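Local coordinates for phiAB6 tailspike (Unidentified phage, PDB 5JS4), which fragments the exopolysaccharide of Acinetobacter baumannii, acting as a trimeric phage tailspike built on a parallel beta-helix, at residues A[261-266]-A[274-279]; A[281-286]-A[305-310]; A[418-421]-A[426-429]. All coordinates share one frame; numbering follows the deposited sequence.

Contact 1. Residues A[261-266]-A[274-279]; sequences AAFQAY and QNLYLG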
loop_
_atom_site.group_PDB
_atom_site.type_symbol
_atom_site.label_atom_id
_atom_site.label_comp_id
_atom_site.label_asym_id
_atom_site.label_seq_id
_atom_site.Cartn_x
_atom_site.Cartn_y
_atom_site.Cartn_z
ATOM N N ALA A 261 15.309 36.618 -22.480
ATOM C CA ALA A 261 14.736 37.947 -22.246
ATOM C C ALA A 261 13.212 37.928 -22.374
ATOM O O ALA A 261 12.513 38.567 -21.590
ATOM C CB ALA A 261 15.338 38.970 -23.201
ATOM N N ALA A 262 12.705 37.186 -23.356
ATOM C CA ALA A 262 11.260 37.038 -23.550
ATOM C C ALA A 262 10.609 36.324 -22.362
ATOM O O ALA A 262 9.544 36.732 -21.891
ATOM C CB ALA A 262 10.972 36.283 -24.841
ATOM N N PHE A 263 11.256 35.263 -21.886
ATOM C CA PHE A 263 10.787 34.538 -20.700
ATOM C C PHE A 263 10.749 35.468 -19.490
ATOM O O PHE A 263 9.778 35.469 -18.735
ATOM C CB PHE A 263 11.674 33.323 -20.397
ATOM C CG PHE A 263 11.314 32.084 -21.180
ATOM C CD1 PHE A 263 11.338 32.082 -22.570
ATOM C CD2 PHE A 263 10.983 30.904 -20.522
ATOM C CE1 PHE A 263 11.017 30.941 -23.288
ATOM C CE2 PHE A 263 10.664 29.758 -21.235
ATOM C CZ PHE A 263 10.684 29.776 -22.619
ATOM N N GLN A 264 11.799 36.268 -19.312
ATOM C CA GLN A 264 11.842 37.202 -18.191
ATOM C C GLN A 264 10.765 38.281 -18.304
ATOM O O GLN A 264 10.138 38.642 -17.307
ATOM C CB GLN A 264 13.222 37.852 -18.058
ATOM C CG GLN A 264 13.436 38.517 -16.707
ATOM C CD GLN A 264 13.303 37.525 -15.570
ATOM O OE1 GLN A 264 14.096 36.592 -15.469
ATOM N NE2 GLN A 264 12.289 37.705 -14.722
ATOM N N ALA A 265 10.554 38.788 -19.517
ATOM C CA ALA A 265 9.513 39.784 -19.768
ATOM C C ALA A 265 8.137 39.238 -19.400
ATOM O O ALA A 265 7.318 39.940 -18.806
ATOM C CB ALA A 265 9.539 40.223 -21.223
ATOM N N TYR A 266 7.892 37.978 -19.746
ATOM C CA TYR A 266 6.651 37.308 -19.367
ATOM C C TYR A 266 6.455 37.338 -17.851
ATOM O O TYR A 266 5.382 37.692 -17.360
ATOM C CB TYR A 266 6.661 35.857 -19.856
ATOM C CG TYR A 266 5.399 35.098 -19.521
ATOM C CD1 TYR A 266 5.147 34.661 -18.224
ATOM C CD2 TYR A 266 4.453 34.819 -20.501
ATOM C CE1 TYR A 266 3.989 33.982 -17.912
ATOM C CE2 TYR A 266 3.296 34.128 -20.201
ATOM C CZ TYR A 266 3.071 33.713 -18.903
ATOM O OH TYR A 266 1.927 33.027 -18.595
ATOM N N GLN A 274 -0.745 32.936 -12.987
ATOM C CA GLN A 274 0.030 32.161 -12.018
ATOM C C GLN A 274 1.248 31.474 -12.619
ATOM O O GLN A 274 2.271 31.351 -11.952
ATOM C CB GLN A 274 -0.841 31.082 -11.365
ATOM C CG GLN A 274 -1.862 31.591 -10.362
ATOM C CD GLN A 274 -2.391 30.485 -9.462
ATOM O OE1 GLN A 274 -1.774 29.423 -9.330
ATOM N NE2 GLN A 274 -3.526 30.735 -8.827
ATOM N N ASN A 275 1.119 31.003 -13.858
ATOM C CA ASN A 275 2.146 30.189 -14.497
ATOM C C ASN A 275 2.676 30.808 -15.775
ATOM O O ASN A 275 1.994 31.614 -16.415
ATOM C CB ASN A 275 1.587 28.798 -14.825
ATOM C CG ASN A 275 1.029 28.079 -13.607
ATOM O OD1 ASN A 275 -0.026 27.442 -13.673
ATOM N ND2 ASN A 275 1.729 28.176 -12.492
ATOM N N LEU A 276 3.909 30.432 -16.117
ATOM C CA LEU A 276 4.481 30.690 -17.431
ATOM C C LEU A 276 4.083 29.554 -18.366
ATOM O O LEU A 276 4.159 28.385 -17.988
ATOM C CB LEU A 276 6.005 30.814 -17.343
ATOM C CG LEU A 276 6.752 31.111 -18.655
ATOM C CD1 LEU A 276 7.973 31.989 -18.419
ATOM C CD2 LEU A 276 7.168 29.837 -19.378
ATOM N N TYR A 277 3.652 29.913 -19.573
ATOM C CA TYR A 277 3.238 28.950 -20.594
ATOM C C TYR A 277 4.099 29.067 -21.840
ATOM O O TYR A 277 4.510 30.163 -22.226
ATOM C CB TYR A 277 1.768 29.162 -20.968
ATOM C CG TYR A 277 0.843 28.904 -19.812
ATOM C CD1 TYR A 277 0.511 29.923 -18.929
ATOM C CD2 TYR A 277 0.331 27.633 -19.573
ATOM C CE1 TYR A 277 -0.321 29.693 -17.853
ATOM C CE2 TYR A 277 -0.501 27.389 -18.496
ATOM C CZ TYR A 277 -0.822 28.423 -17.638
ATOM O OH TYR A 277 -1.644 28.189 -16.559
ATOM N N LEU A 278 4.368 27.925 -22.462
ATOM C CA LEU A 278 5.010 27.896 -23.768
ATOM C C LEU A 278 3.955 27.936 -24.864
ATOM O O LEU A 278 2.795 27.588 -24.634
ATOM C CB LEU A 278 5.857 26.636 -23.917
ATOM C CG LEU A 278 6.928 26.402 -22.852
ATOM C CD1 LEU A 278 7.688 25.126 -23.173
ATOM C CD2 LEU A 278 7.885 27.584 -22.737
ATOM N N GLY A 279 4.364 28.371 -26.052
ATOM C CA GLY A 279 3.506 28.326 -27.235
ATOM C C GLY A 279 3.308 26.905 -27.727
ATOM O O GLY A 279 3.914 25.972 -27.201
#
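The ring of Tyr266 overlaps Leu276 through a CH-pi contact: Leu276 CG lies 4.2 Å from the centroid of the Tyr266 ring and 21° off its normal, over one face but displaced toward the rim. The atom pairs confirm the displacement. Tyr266 CE1 comes within 3.4 Å of Leu276 CA, and CB and CG of the leucine keep to the CD1-CE1 side, which shows that the aromatic ring packs against the strand backbone as well as against the leucine branch. With CG anti to the backbone N (chi1 -179°), Tyr266 spans the gap between helix and strand and brings its hydroxyl to a peptide carbonyl. Tyr266 OH donates to Asn275 O at 2.6 Å, in the carbonyl plane and on a lone pair, so the ring is fixed both by its face and by its far end. The same Tyr266 OH also lies at the edge of the Tyr277 ring, 3.4 Å from Tyr277 CD1.

Phe263, about one turn earlier on the helix, adds a second apolar patch. Phe263 CD2 is 3.8 Å from Leu276 CD1, and Phe263 CZ is 3.6 Å from Leu278 CD2. Leu276 CD1 is thus wedged between two aromatic rings, since it also approaches Tyr266 CD1 to 3.9 Å.

The short helix and strand axes pass 9.7 Å apart with their directions at 142°. Strand 275-277 opens the parallel pairing with strand 296-298, and Phe263 continues onto Val290 of strand 290-291 and Leu286 of strand 282-286. Helix 260-268 accordingly lies against the start of the beta-helix, consistent with the helical caps found at the N-terminal end of such folds; beside it, the backbones of Val246 and Tyr277 are hydrogen-bonded.

Contact 2. Residues A[281-286]-A[305-310]; sequences KGRYIL and VSEFYY
Arg283 starts against the backbone of Tyr310: its CB is 3.4 Å from Tyr310 O. Because CG stands anti to the backbone N (chi1 -178°) and the chain runs extended as far as NE, the next two methylenes stay beside that carbonyl, with both Arg283 CG and CD 3.6 Å from Tyr310 O. NE then turns to a partner outside the two segments, forming a salt bridge with Asp316 OD2. At the guanidinium, Tyr310 CB lies over one face, offset toward the rim, and Arg283 NH1 is 3.8 Å from Tyr310 CB. Arg283 NH1 makes the direct charged contact, a salt bridge to Glu307 OE1 at 2.7 Å with an N-H...O angle of 158°. The carboxylate approaches at the guanidinium edge, and the two planes are only 24° from coplanar. NH2 reaches the other carboxylate oxygen indirectly: Arg283 NH2 donates to a water at 2.8 Å, and that water donates to Glu307 OE2. NH1 has a second partner in Asn311 OD1, so several bonds limit rotation of the group.

Tyr310 helps line a pocket, with Arg343 and Ile370, that holds a malonic acid, probably from the crystallisation liquor. Helix 307-312, with Ser306 at its N-cap, leads directly into strand 313-318, which pairs in parallel with strand 282-286; the arginine thus bridges neighbouring coils of the beta-helix.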
loop_
_atom_site.group_PDB
_atom_site.type_symbol
_atom_site.label_atom_id
_atom_site.label_comp_id
_atom_site.label_asym_id
_atom_site.label_seq_id
_atom_site.Cartn_x
_atom_site.Cartn_y
_atom_site.Cartn_z
ATOM N N LYS A 281 4.115 25.138 -30.471
ATOM C CA LYS A 281 5.286 24.440 -30.987
ATOM C C LYS A 281 6.523 25.288 -30.750
ATOM O O LYS A 281 6.522 26.486 -31.031
ATOM C CB LYS A 281 5.133 24.169 -32.486
ATOM C CG LYS A 281 6.276 23.364 -33.091
ATOM C CD LYS A 281 6.329 23.500 -34.605
ATOM C CE LYS A 281 7.645 22.986 -35.164
ATOM N NZ LYS A 281 7.766 21.514 -35.035
ATOM N N GLY A 282 7.583 24.672 -30.243
ATOM C CA GLY A 282 8.848 25.374 -30.141
ATOM C C GLY A 282 9.896 24.704 -29.288
ATOM O O GLY A 282 9.596 24.112 -28.250
ATOM N N ARG A 283 11.135 24.808 -29.751
ATOM C CA ARG A 283 12.305 24.409 -28.997
ATOM C C ARG A 283 12.931 25.704 -28.491
ATOM O O ARG A 283 13.628 26.405 -29.233
ATOM C CB ARG A 283 13.259 23.630 -29.898
ATOM C CG ARG A 283 14.498 23.111 -29.198
ATOM C CD ARG A 283 15.148 22.002 -30.007
ATOM N NE ARG A 283 16.299 21.424 -29.321
ATOM C CZ ARG A 283 16.898 20.287 -29.668
ATOM N NH1 ARG A 283 16.462 19.573 -30.703
ATOM N NH2 ARG A 283 17.943 19.859 -28.969
ATOM N N TYR A 284 12.639 26.035 -27.237
ATOM C CA TYR A 284 12.972 27.340 -26.675
ATOM C C TYR A 284 14.361 27.343 -26.046
ATOM O O TYR A 284 14.585 26.715 -25.010
ATOM C CB TYR A 284 11.922 27.753 -25.639
ATOM C CG TYR A 284 10.543 28.013 -26.216
ATOM C CD1 TYR A 284 9.608 26.989 -26.334
ATOM C CD2 TYR A 284 10.172 29.289 -26.635
ATOM C CE1 TYR A 284 8.345 27.226 -26.856
ATOM C CE2 TYR A 284 8.913 29.536 -27.157
ATOM C CZ TYR A 284 8.001 28.507 -27.264
ATOM O OH TYR A 284 6.748 28.756 -27.783
ATOM N N ILE A 285 15.289 28.059 -26.678
ATOM C CA ILE A 285 16.661 28.146 -26.189
ATOM C C ILE A 285 16.761 29.186 -25.078
ATOM O O ILE A 285 16.249 30.301 -25.212
ATOM C CB ILE A 285 17.651 28.525 -27.315
ATOM C CG1 ILE A 285 17.539 27.566 -28.508
ATOM C CG2 ILE A 285 19.083 28.566 -26.792
ATOM C CD1 ILE A 285 17.708 26.098 -28.176
ATOM N N LEU A 286 17.421 28.809 -23.984
ATOM C CA LEU A 286 17.721 29.726 -22.889
ATOM C C LEU A 286 19.224 29.748 -22.648
ATOM O O LEU A 286 19.817 28.712 -22.352
ATOM C CB LEU A 286 17.006 29.291 -21.610
ATOM C CG LEU A 286 15.478 29.319 -21.655
ATOM C CD1 LEU A 286 14.914 28.703 -20.390
ATOM C CD2 LEU A 286 14.956 30.736 -21.834
ATOM N N VAL A 305 12.171 10.859 -24.487
ATOM C CA VAL A 305 13.535 11.369 -24.465
ATOM C C VAL A 305 14.128 11.171 -25.858
ATOM O O VAL A 305 14.877 10.226 -26.109
ATOM C CB VAL A 305 14.355 10.676 -23.356
ATOM C CG1 VAL A 305 15.776 11.221 -23.292
ATOM C CG2 VAL A 305 13.665 10.870 -22.011
ATOM N N SER A 306 13.754 12.067 -26.768
ATOM C CA SER A 306 14.207 11.998 -28.155
ATOM C C SER A 306 14.098 13.352 -28.853
ATOM O O SER A 306 13.267 14.191 -28.487
ATOM C CB SER A 306 13.403 10.949 -28.932
ATOM O OG SER A 306 12.073 11.381 -29.162
ATOM N N GLU A 307 14.937 13.544 -29.867
ATOM C CA GLU A 307 14.965 14.790 -30.640
ATOM C C GLU A 307 13.613 15.107 -31.276
ATOM O O GLU A 307 13.260 16.278 -31.429
ATOM C CB GLU A 307 16.051 14.733 -31.723
ATOM C CG GLU A 307 17.476 14.657 -31.190
ATOM C CD GLU A 307 17.927 15.916 -30.467
ATOM O OE1 GLU A 307 17.464 17.023 -30.812
ATOM O OE2 GLU A 307 18.763 15.797 -29.547
ATOM N N PHE A 308 12.864 14.067 -31.642
ATOM C CA PHE A 308 11.527 14.231 -32.207
ATOM C C PHE A 308 10.665 15.113 -31.308
ATOM O O PHE A 308 10.011 16.037 -31.785
ATOM C CB PHE A 308 10.852 12.870 -32.423
ATOM C CG PHE A 308 9.437 12.964 -32.931
ATOM C CD1 PHE A 308 9.178 13.107 -34.286
ATOM C CD2 PHE A 308 8.362 12.909 -32.052
ATOM C CE1 PHE A 308 7.876 13.191 -34.756
ATOM C CE2 PHE A 308 7.060 12.996 -32.515
ATOM C CZ PHE A 308 6.817 13.136 -33.869
ATOM N N TYR A 309 10.676 14.837 -30.007
ATOM C CA TYR A 309 9.850 15.603 -29.072
ATOM C C TYR A 309 10.491 16.945 -28.700
ATOM O O TYR A 309 9.775 17.933 -28.536
ATOM C CB TYR A 309 9.453 14.746 -27.851
ATOM C CG TYR A 309 8.518 13.626 -28.277
ATOM C CD1 TYR A 309 7.187 13.892 -28.605
ATOM C CD2 TYR A 309 8.978 12.320 -28.429
ATOM C CE1 TYR A 309 6.340 12.887 -29.043
ATOM C CE2 TYR A 309 8.134 11.306 -28.857
ATOM C CZ TYR A 309 6.818 11.593 -29.168
ATOM O OH TYR A 309 5.984 10.588 -29.609
ATOM N N TYR A 310 11.822 17.008 -28.625
ATOM C CA TYR A 310 12.497 18.284 -28.337
ATOM C C TYR A 310 12.195 19.321 -29.420
ATOM O O TYR A 310 12.024 20.504 -29.126
ATOM C CB TYR A 310 14.024 18.143 -28.225
ATOM C CG TYR A 310 14.539 17.016 -27.355
ATOM C CD1 TYR A 310 13.815 16.544 -26.261
ATOM C CD2 TYR A 310 15.783 16.443 -27.613
ATOM C CE1 TYR A 310 14.301 15.511 -25.474
ATOM C CE2 TYR A 310 16.276 15.412 -26.834
ATOM C CZ TYR A 310 15.535 14.951 -25.766
ATOM O OH TYR A 310 16.026 13.929 -24.989
HETATM O O HOH W 1 20.226 18.283 -28.948
#

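Contact 3. Residues A[418-421]-A[426-429]; sequences IYFQ and HAMI
Phe420 and Ala427 form the tight part of this contact. Ala427 CB sits over the centre of the Phe420 ring, 3.4 Å from its centroid and only 8° off the normal, a CH-pi contact in which the methyl lies within 3.9 Å of every ring carbon. Phe420 CG stands anti to the carbonyl carbon (chi1 -60°), which carries the ring over Ala427. The opposite face is occupied by Ile418 of the same strand, whose CG2 stands 3.3 Å above the Phe420 plane near the rim. The ring is therefore sandwiched between two methyl groups, which restricts its movement along its normal. Phe420 CE1 also comes to 3.3 Å from Ala427 O, bringing the ring up to the peptide at the corner.

Packing is looser toward Met428. Met428 CG meets Phe420 CZ at 3.8 Å, obliquely to the ring, and the two side chains cross at about a right angle: a narrow contact, with CG as the closest atom. Across the two segments the contact is mainly apolar, apart from the approach of Ala427 O to the ring. The partly exposed His426 is directed away, and its NE2 bonds to Glu479 OE2.

Strand 413-421 pairs with 381-393 and 438-447, whereas 426-430 lies between 398-402 and 451-453, so the two belong to different faces of the beta-helix; the chain turns a corner at Ala427. In the interior, Phe420 lies against Leu392 and Ile442, Met428 against Ile400 and Ile451. On the outer side of strand 413-421, Tyr419 and Gln421 pack on Val383 and Tyr360 of the third subunit.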
loop_
_atom_site.group_PDB
_atom_site.type_symbol
_atom_site.label_atom_id
_atom_site.label_comp_id
_atom_site.label_asym_id
_atom_site.label_seq_id
_atom_site.Cartn_x
_atom_site.Cartn_y
_atom_site.Cartn_z
ATOM N N ILE A 418 8.102 7.701 -11.020
ATOM C CA ILE A 418 9.305 8.375 -11.499
ATOM C C ILE A 418 10.272 7.363 -12.092
ATOM O O ILE A 418 10.601 6.357 -11.456
ATOM C CB ILE A 418 10.041 9.155 -10.392
ATOM C CG1 ILE A 418 9.069 10.031 -9.594
ATOM C CG2 ILE A 418 11.143 10.012 -11.015
ATOM C CD1 ILE A 418 9.678 10.648 -8.351
ATOM N N TYR A 419 10.719 7.652 -13.311
ATOM C CA TYR A 419 11.687 6.842 -14.037
ATOM C C TYR A 419 13.014 7.599 -14.049
ATOM O O TYR A 419 13.157 8.584 -14.772
ATOM C CB TYR A 419 11.183 6.627 -15.468
ATOM C CG TYR A 419 11.752 5.453 -16.250
ATOM C CD1 TYR A 419 13.008 4.906 -15.973
ATOM C CD2 TYR A 419 11.027 4.916 -17.304
ATOM C CE1 TYR A 419 13.505 3.842 -16.719
ATOM C CE2 TYR A 419 11.513 3.860 -18.049
ATOM C CZ TYR A 419 12.750 3.326 -17.756
ATOM O OH TYR A 419 13.211 2.273 -18.515
ATOM N N PHE A 420 13.960 7.153 -13.228
ATOM C CA PHE A 420 15.320 7.691 -13.226
ATOM C C PHE A 420 16.182 6.796 -14.119
ATOM O O PHE A 420 16.333 5.606 -13.827
ATOM C CB PHE A 420 15.920 7.683 -11.816
ATOM C CG PHE A 420 15.161 8.493 -10.793
ATOM C CD1 PHE A 420 15.467 9.829 -10.579
ATOM C CD2 PHE A 420 14.191 7.899 -9.993
ATOM C CE1 PHE A 420 14.798 10.568 -9.616
ATOM C CE2 PHE A 420 13.518 8.632 -9.026
ATOM C CZ PHE A 420 13.825 9.968 -8.837
ATOM N N GLN A 421 16.758 7.349 -15.187
ATOM C CA GLN A 421 17.575 6.547 -16.105
ATOM C C GLN A 421 18.908 7.199 -16.452
ATOM O O GLN A 421 18.967 8.385 -16.789
ATOM C CB GLN A 421 16.812 6.230 -17.396
ATOM C CG GLN A 421 17.544 5.233 -18.294
ATOM C CD GLN A 421 16.705 4.717 -19.454
ATOM O OE1 GLN A 421 15.523 4.404 -19.296
ATOM N NE2 GLN A 421 17.320 4.608 -20.625
ATOM N N HIS A 426 22.973 10.120 -8.128
ATOM C CA HIS A 426 21.829 9.506 -7.453
ATOM C C HIS A 426 20.505 9.877 -8.107
ATOM O O HIS A 426 20.420 10.824 -8.889
ATOM C CB HIS A 426 21.791 9.941 -5.986
ATOM C CG HIS A 426 22.784 9.238 -5.120
ATOM N ND1 HIS A 426 24.140 9.479 -5.192
ATOM C CD2 HIS A 426 22.619 8.303 -4.154
ATOM C CE1 HIS A 426 24.766 8.720 -4.311
ATOM N NE2 HIS A 426 23.866 7.996 -3.669
ATOM N N ALA A 427 19.466 9.123 -7.769
ATOM C CA ALA A 427 18.107 9.504 -8.127
ATOM C C ALA A 427 17.687 10.711 -7.293
ATOM O O ALA A 427 17.283 11.739 -7.836
ATOM C CB ALA A 427 17.152 8.344 -7.901
ATOM N N MET A 428 17.789 10.569 -5.972
ATOM C CA MET A 428 17.414 11.628 -5.034
ATOM C C MET A 428 18.456 11.767 -3.933
ATOM O O MET A 428 18.923 10.767 -3.389
ATOM C CB MET A 428 16.060 11.323 -4.394
ATOM C CG MET A 428 14.933 11.122 -5.389
ATOM S SD MET A 428 13.341 10.852 -4.594
ATOM C CE MET A 428 12.996 12.465 -3.901
ATOM N N ILE A 429 18.807 13.010 -3.606
ATOM C CA ILE A 429 19.709 13.301 -2.498
ATOM C C ILE A 429 19.056 14.290 -1.542
ATOM O O ILE A 429 18.738 15.418 -1.923
ATOM C CB ILE A 429 21.052 13.892 -2.981
ATOM C CG1 ILE A 429 21.771 12.908 -3.906
ATOM C CG2 ILE A 429 21.941 14.240 -1.788
ATOM C CD1 ILE A 429 22.992 13.484 -4.598
#

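From the N terminus the three contacts follow in series, none nested within or crossing another. Contact 1 brings together segments seven residues apart, two of them the end of helix 260-268, at the start of the beta-helix. Contact 2 spans 18 residues, including strands 290-291 and 296-298, before joining strand 282-286 to helix 307-312. The two touch directly: Gly279 N and Tyr284 OH are 3.0 Å apart, a probable hydrogen bond, and Phe263 packs on Tyr284. Contact 3 closes a four-residue connection between strands 413-421 and 426-430, tying two faces of the beta-helix; its centre is about 22 Å from that of contact 2, with which it shares the neighbourhood of the third subunit.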